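Local atomic coordinates of Thiol:disulfide interchange protein (PDB entry 6DXN), a protein that probably catalyses thiol-disulfide exchange in the periplasm, as a DsbA-type oxidoreductase of the thioredoxin family. Residues Ala108-Val111 and Lys112-Gln116; Gln140-Leu143 and Val144-Met147; Tyr176-Asp179 and Met180-Val184. All coordinates share one frame; numbering follows the deposited sequence. Where two conformers were deposited one is given.

Contact 1: Ala108-Val111 and Lys112-Gln116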
loop_
_atom_site.group_PDB
_atom_site.type_symbol
_atom_site.label_atom_id
_atom_site.label_comp_id
_atom_site.label_asym_id
_atom_site.label_seq_id
_atom_site.Cartn_x
_atom_site.Cartn_y
_atom_site.Cartn_z
ATOM N N ALA A 108 -19.282 6.829 7.987
ATOM C CA ALA A 108 -19.366 7.260 9.388
ATOM C C ALA A 108 -18.685 6.235 10.308
ATOM O O ALA A 108 -18.197 6.593 11.385
ATOM C CB ALA A 108 -20.809 7.487 9.783
ATOM N N ASP A 109 -18.628 4.974 9.863
ATOM C CA ASP A 109 -18.014 3.901 10.651
ATOM C C ASP A 109 -16.484 3.985 10.606
ATOM O O ASP A 109 -15.807 3.529 11.544
ATOM C CB ASP A 109 -18.484 2.524 10.184
ATOM C CG ASP A 109 -19.911 2.208 10.588
ATOM O OD1 ASP A 109 -20.475 2.987 11.383
ATOM O OD2 ASP A 109 -20.437 1.187 10.108
ATOM N N ILE A 110 -15.939 4.513 9.505
ATOM C CA ILE A 110 -14.491 4.665 9.385
ATOM C C ILE A 110 -14.028 5.726 10.391
ATOM O O ILE A 110 -12.977 5.576 11.008
ATOM C CB ILE A 110 -14.078 5.008 7.939
ATOM C CG1 ILE A 110 -14.397 3.859 6.978
ATOM C CG2 ILE A 110 -12.608 5.392 7.891
ATOM C CD1 ILE A 110 -14.181 4.184 5.511
ATOM N N VAL A 111 -14.835 6.786 10.551
ATOM C CA VAL A 111 -14.539 7.880 11.465
ATOM C C VAL A 111 -14.477 7.341 12.899
ATOM O O VAL A 111 -13.654 7.802 13.688
ATOM C CB VAL A 111 -15.562 9.028 11.336
ATOM C CG1 VAL A 111 -15.469 10.008 12.495
ATOM C CG2 VAL A 111 -15.433 9.757 10.012
ATOM N N LYS A 112 -15.331 6.354 13.210
ATOM C CA LYS A 112 -15.363 5.770 14.558
ATOM C C LYS A 112 -14.003 5.147 14.900
ATOM O O LYS A 112 -13.608 5.172 16.044
ATOM C CB LYS A 112 -16.509 4.766 14.730
ATOM C CG LYS A 112 -17.903 5.385 14.708
ATOM C CD LYS A 112 -18.996 4.489 15.260
ATOM C CE LYS A 112 -19.064 3.130 14.596
ATOM N NZ LYS A 112 -20.182 2.320 15.131
ATOM N N VAL A 113 -13.284 4.615 13.906
ATOM C CA VAL A 113 -11.953 4.025 14.168
ATOM C C VAL A 113 -11.015 5.124 14.698
ATOM O O VAL A 113 -10.292 4.930 15.690
ATOM C CB VAL A 113 -11.369 3.342 12.912
ATOM C CG1 VAL A 113 -9.965 2.807 13.162
ATOM C CG2 VAL A 113 -12.268 2.227 12.393
ATOM N N PHE A 114 -11.054 6.286 14.038
ATOM C CA PHE A 114 -10.203 7.442 14.365
ATOM C C PHE A 114 -10.542 8.001 15.755
ATOM O O PHE A 114 -9.655 8.486 16.470
ATOM C CB PHE A 114 -10.333 8.495 13.262
ATOM C CG PHE A 114 -9.674 8.122 11.955
ATOM C CD1 PHE A 114 -10.141 7.061 11.195
ATOM C CD2 PHE A 114 -8.596 8.853 11.474
ATOM C CE1 PHE A 114 -9.537 6.727 9.993
ATOM C CE2 PHE A 114 -7.994 8.517 10.273
ATOM C CZ PHE A 114 -8.464 7.454 9.536
ATOM N N ASN A 115 -11.822 7.924 16.130
ATOM C CA ASN A 115 -12.306 8.402 17.432
ATOM C C ASN A 115 -11.637 7.617 18.566
ATOM O O ASN A 115 -11.282 8.192 19.594
ATOM C CB ASN A 115 -13.823 8.246 17.577
ATOM C CG ASN A 115 -14.648 9.138 16.673
ATOM O OD1 ASN A 115 -15.785 8.804 16.358
ATOM N ND2 ASN A 115 -14.107 10.282 16.275
ATOM N N GLN A 116 -11.477 6.306 18.352
ATOM C CA GLN A 116 -10.876 5.382 19.323
ATOM C C GLN A 116 -9.382 5.679 19.507
ATOM O O GLN A 116 -8.782 5.229 20.486
ATOM C CB GLN A 116 -11.077 3.946 18.835
ATOM C CG GLN A 116 -12.533 3.610 18.556
ATOM C CD GLN A 116 -12.682 2.383 17.690
ATOM O OE1 GLN A 116 -11.778 1.556 17.588
ATOM N NE2 GLN A 116 -13.830 2.266 17.043
#

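Contact 2: Gln140-Leu143 and Val144-Met147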
loop_
_atom_site.group_PDB
_atom_site.type_symbol
_atom_site.label_atom_id
_atom_site.label_comp_id
_atom_site.label_asym_id
_atom_site.label_seq_id
_atom_site.Cartn_x
_atom_site.Cartn_y
_atom_site.Cartn_z
ATOM N N GLN A 140 -3.026 9.210 -5.259
ATOM C CA GLN A 140 -3.372 7.790 -5.161
ATOM C C GLN A 140 -4.255 7.359 -6.345
ATOM O O GLN A 140 -3.944 6.372 -7.008
ATOM C CB GLN A 140 -4.023 7.525 -3.800
ATOM C CG GLN A 140 -3.009 7.431 -2.661
ATOM C CD GLN A 140 -3.648 7.459 -1.292
ATOM O OE1 GLN A 140 -3.688 6.458 -0.581
ATOM N NE2 GLN A 140 -4.190 8.608 -0.922
ATOM N N ASP A 141 -5.337 8.104 -6.610
ATOM C CA ASP A 141 -6.276 7.796 -7.699
ATOM C C ASP A 141 -5.602 7.945 -9.075
ATOM O O ASP A 141 -5.794 7.119 -9.978
ATOM C CB ASP A 141 -7.521 8.686 -7.617
ATOM C CG ASP A 141 -8.380 8.481 -6.376
ATOM O OD1 ASP A 141 -8.298 7.384 -5.766
ATOM O OD2 ASP A 141 -9.128 9.424 -6.024
ATOM N N ASN A 142 -4.808 9.005 -9.236
ATOM C CA ASN A 142 -4.159 9.294 -10.514
ATOM C C ASN A 142 -3.162 8.188 -10.902
ATOM O O ASN A 142 -3.089 7.797 -12.068
ATOM C CB ASN A 142 -3.429 10.639 -10.474
ATOM C CG ASN A 142 -2.871 11.036 -11.824
ATOM O OD1 ASN A 142 -3.550 10.913 -12.843
ATOM N ND2 ASN A 142 -1.642 11.521 -11.836
ATOM N N LEU A 143 -2.396 7.692 -9.927
ATOM C CA LEU A 143 -1.373 6.667 -10.217
ATOM C C LEU A 143 -2.008 5.293 -10.476
ATOM O O LEU A 143 -1.456 4.512 -11.258
ATOM C CB LEU A 143 -0.326 6.632 -9.099
ATOM C CG LEU A 143 0.894 7.531 -9.335
ATOM C CD1 LEU A 143 0.504 8.925 -9.790
ATOM C CD2 LEU A 143 1.767 7.605 -8.102
ATOM N N VAL A 144 -3.155 5.003 -9.851
ATOM C CA VAL A 144 -3.822 3.725 -10.126
ATOM C C VAL A 144 -4.157 3.680 -11.625
ATOM O O VAL A 144 -4.046 2.628 -12.266
ATOM C CB VAL A 144 -5.057 3.508 -9.227
ATOM C CG1 VAL A 144 -5.987 2.432 -9.764
ATOM C CG2 VAL A 144 -4.650 3.199 -7.797
ATOM N N GLU A 145 -4.538 4.837 -12.178
ATOM C CA GLU A 145 -4.850 4.957 -13.602
ATOM C C GLU A 145 -3.548 4.936 -14.426
ATOM O O GLU A 145 -3.344 4.038 -15.246
ATOM C CB GLU A 145 -5.713 6.203 -13.836
ATOM C CG GLU A 145 -6.054 6.474 -15.291
ATOM C CD GLU A 145 -5.051 7.321 -16.056
ATOM O OE1 GLU A 145 -4.663 8.394 -15.540
ATOM O OE2 GLU A 145 -4.657 6.909 -17.162
ATOM N N LYS A 146 -2.649 5.893 -14.177
ATOM C CA LYS A 146 -1.401 6.008 -14.975
ATOM C C LYS A 146 -0.594 4.700 -14.961
ATOM O O LYS A 146 -0.159 4.235 -16.018
ATOM C CB LYS A 146 -0.561 7.195 -14.491
ATOM C CG LYS A 146 -1.183 8.569 -14.722
ATOM C CD LYS A 146 -1.491 8.867 -16.177
ATOM C CE LYS A 146 -1.952 10.291 -16.410
ATOM N NZ LYS A 146 -3.168 10.611 -15.624
HETATM N N MSE A 147 -0.410 4.101 -13.776
HETATM C CA MSE A 147 0.366 2.855 -13.660
HETATM C C MSE A 147 -0.371 1.620 -14.169
HETATM O O MSE A 147 0.234 0.556 -14.306
HETATM C CB MSE A 147 0.849 2.691 -12.225
HETATM C CG MSE A 147 1.674 3.914 -11.823
HETATM SE SE MSE A 147 3.175 3.411 -10.654
HETATM C CE MSE A 147 3.020 4.896 -9.391
#

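Contact 3: Tyr176-Asp179 and Met180-Val184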
loop_
_atom_site.group_PDB
_atom_site.type_symbol
_atom_site.label_atom_id
_atom_site.label_comp_id
_atom_site.label_asym_id
_atom_site.label_seq_id
_atom_site.Cartn_x
_atom_site.Cartn_y
_atom_site.Cartn_z
ATOM N N TYR A 176 9.182 -16.269 2.190
ATOM C CA TYR A 176 8.537 -15.529 1.115
ATOM C C TYR A 176 8.753 -14.020 1.305
ATOM O O TYR A 176 9.147 -13.312 0.356
ATOM C CB TYR A 176 7.038 -15.841 1.035
ATOM C CG TYR A 176 6.347 -15.025 -0.026
ATOM C CD1 TYR A 176 5.935 -13.730 0.246
ATOM C CD2 TYR A 176 6.154 -15.514 -1.307
ATOM C CE1 TYR A 176 5.329 -12.949 -0.723
ATOM C CE2 TYR A 176 5.538 -14.748 -2.285
ATOM C CZ TYR A 176 5.136 -13.454 -1.993
ATOM O OH TYR A 176 4.543 -12.663 -2.931
ATOM N N ALA A 177 8.477 -13.533 2.524
ATOM C CA ALA A 177 8.602 -12.114 2.851
ATOM C C ALA A 177 10.048 -11.645 2.625
ATOM O O ALA A 177 10.266 -10.572 2.081
ATOM C CB ALA A 177 8.154 -11.861 4.271
ATOM N N GLU A 178 11.015 -12.474 3.033
ATOM C CA GLU A 178 12.435 -12.144 2.871
ATOM C C GLU A 178 12.782 -12.060 1.378
ATOM O O GLU A 178 13.511 -11.167 0.970
ATOM C CB GLU A 178 13.339 -13.171 3.554
ATOM C CG GLU A 178 14.815 -12.774 3.550
ATOM C CD GLU A 178 15.782 -13.828 4.069
ATOM O OE1 GLU A 178 15.558 -15.026 3.783
ATOM O OE2 GLU A 178 16.758 -13.451 4.770
ATOM N N ASP A 179 12.221 -12.980 0.586
ATOM C CA ASP A 179 12.487 -13.093 -0.862
ATOM C C ASP A 179 11.903 -11.868 -1.579
ATOM O O ASP A 179 12.467 -11.379 -2.565
ATOM C CB ASP A 179 11.924 -14.411 -1.418
ATOM C CG ASP A 179 12.602 -14.913 -2.689
ATOM O OD1 ASP A 179 13.762 -14.535 -2.911
ATOM O OD2 ASP A 179 11.971 -15.704 -3.434
HETATM N N MSE A 180 10.762 -11.381 -1.073
HETATM C CA MSE A 180 10.110 -10.221 -1.651
HETATM C C MSE A 180 10.957 -8.996 -1.416
HETATM O O MSE A 180 11.167 -8.197 -2.336
HETATM C CB MSE A 180 8.709 -10.055 -1.062
HETATM C CG MSE A 180 8.163 -8.662 -1.342
HETATM SE SE MSE A 180 7.692 -8.452 -3.234
HETATM C CE MSE A 180 5.860 -9.201 -3.137
ATOM N N ALA A 181 11.455 -8.841 -0.182
ATOM C CA ALA A 181 12.309 -7.696 0.167
ATOM C C ALA A 181 13.606 -7.750 -0.651
ATOM O O ALA A 181 14.134 -6.720 -1.059
ATOM C CB ALA A 181 12.596 -7.679 1.644
ATOM N N ASN A 182 14.116 -8.968 -0.857
ATOM C CA ASN A 182 15.339 -9.171 -1.649
ATOM C C ASN A 182 15.084 -8.723 -3.095
ATOM O O ASN A 182 15.881 -7.964 -3.652
ATOM C CB ASN A 182 15.837 -10.614 -1.561
ATOM C CG ASN A 182 16.516 -10.932 -0.245
ATOM O OD1 ASN A 182 16.967 -10.036 0.466
ATOM N ND2 ASN A 182 16.622 -12.209 0.073
ATOM N N LEU A 183 13.964 -9.178 -3.678
ATOM C CA LEU A 183 13.579 -8.809 -5.052
ATOM C C LEU A 183 13.395 -7.288 -5.156
ATOM O O LEU A 183 13.871 -6.673 -6.119
ATOM C CB LEU A 183 12.294 -9.537 -5.460
ATOM C CG LEU A 183 11.685 -9.107 -6.796
ATOM C CD1 LEU A 183 12.671 -9.276 -7.941
ATOM C CD2 LEU A 183 10.415 -9.882 -7.090
ATOM N N VAL A 184 12.695 -6.690 -4.183
ATOM C CA VAL A 184 12.493 -5.233 -4.192
ATOM C C VAL A 184 13.863 -4.542 -4.289
ATOM O O VAL A 184 14.071 -3.666 -5.133
ATOM C CB VAL A 184 11.684 -4.743 -2.971
ATOM C CG1 VAL A 184 11.898 -3.259 -2.681
ATOM C CG2 VAL A 184 10.203 -5.025 -3.132
#

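Contact 1: Ala108-Val111 and Lys112-Gln116
Asn115 N gives Val111 O a sound i to i+4 helical bond of 3.1 Å, whereas Lys112 N divides its hydrogen between Ala108 O and Asp109 O in two weak bonds, and Val113 N reaches back weakly to Ile110 O. On the inner face, Ile110 and Phe114 lie side by side and point the same way. Ile110 CG2 stands anti to the backbone N and meets Phe114 CE1 at 4.0 Å. The ring also has Ile110 O at its edge, near the ring plane, with Phe114 CD1 3.2 Å from that oxygen. This short helix belongs to the helical part of the DsbA fold that is added to the thioredoxin core. Ile110 and Phe114 pack on helices 71-83 and 87-99, and Tyr124 meets the Phe114 ring edge-to-face. The outer face is polar. Asp109 and Lys112 run alongside each other, and the lysine bends at its third torsion (chi3 -54°). Lys112 NZ forms a long salt bridge to Asp109 OD1, 3.8 Å away. Asp109 OD2 accepts a bond from Lys105 N. The Val111 and Asn115 side chains meet at a slant, with Asn115 ND2 4.0 Å from Val111 CG1; ND2 bonds to Ile119 O.

Contact 2: Gln140-Leu143 and Val144-Met147
Leu143 and Met147, a selenomethionine here, meet one helical turn apart on the buried side of the last turns of helix 131-146. This helix leads from the helical part of the DsbA fold back to the thioredoxin-like sheet. The two side chains lie side by side and point the same way. The methionine chain bends at its second and third torsions, which brings CE back along the leucine branch. Met147 CE is 3.3 Å from Leu143 CD2 and 3.4 Å from Leu143 CG, both tighter than ordinary van der Waals contact. Both side chains have unusual torsions, so the exact placing of CE is somewhat doubtful. Both residues also touch Pro23 and Phe28, so the pair fits against strand 25-29. Beside it, Val144 places CG2 3.3 Å from Gln140 O and packs on Phe28 as well. Gln140 turns its amide elsewhere, to His63 N and Leu136 O.

The other side is polar and more exposed. Asn142 and Lys146 are joined twice. Lys146 N bonds to Asn142 O at 2.9 Å. The lysine chain crosses the Asn142 amide at an angle, with Lys146 CG as well as NZ near OD1. Asn142 CG is anti to the backbone N (chi1 -174°), which turns the amide toward the following turn. The lysine folds back at its second and fourth torsions to bring its ammonium group there, tilted 16° from the amide's carbonyl plane. Exposed Glu145, bent at its second torsion, forms a salt bridge with the same ammonium group. Lys146 NZ lies 2.8 Å from Asn142 OD1 and 2.7 Å from Glu145 OE1, meeting the latter nearly along its C-O axis.

Contact 3: Tyr176-Asp179 and Met180-Val184
Tyr176 and Met180, the latter a selenomethionine, meet on helix 173-188, which packs beside the sheet of the thioredoxin fold. Met180 is buried and Tyr176 only partly so. Backbone bonds come first. Met180 N, Ala181 N, Asn182 N and Leu183 N each bond to the carbonyl four residues earlier, and Ala181 N to Ala177 O is 3.1 Å. Met180 N also has a weak bond to Ala177 O.

Apolar contact follows. The Tyr176 and Met180 side chains run alongside each other in the same direction. Tyr176 CG is anti to the backbone N (chi1 177°), and the methionine chain bends twice, which brings its CE to 3.7 Å from Tyr176 OH. Met180 CB lies obliquely to the ring, 4.5 Å from Tyr176 CE1. Both residues also touch Val45 and Phe39.

The polar ends find most of their partners elsewhere in the chain. Tyr176 OH bonds to Asn165 O. Buried Asp179 OD1 has a salt bridge to Lys4 NZ and a hydrogen bond with Tyr6 OH, and OD2 accepts one from Ala169 N. The lysine probably helps keep the carboxylate ionised. Glu178 and Asn182 cross at a slant, with carboxylate and amide planes 29° apart. Asn182 OD1 bonds to Arg52, while Asn182 ND2 sits 4.0 Å from Glu178 CG.

In the fold
All three contacts are local, each within a single helix, and they follow one another along the chain without nesting or crossing. None closes a long loop. Contact 1 comes first, on helix 107-115, and joins that helix to helices 71-83, 87-99 and 121-129. Contact 2 lies near the end of helix 131-146, which packs against strands 25-29 and 60-63 before the chain goes on to strand 154-157. Contact 3, on helix 173-188, packs against helices 34-41 and 45-52 and strand 161-163. Contacts 1 and 3 lie on opposite sides of the chain's centre, with centres about 34 Å apart. The centre of contact 2 is about 27 Å from that of contact 1 and 24 Å from that of contact 3.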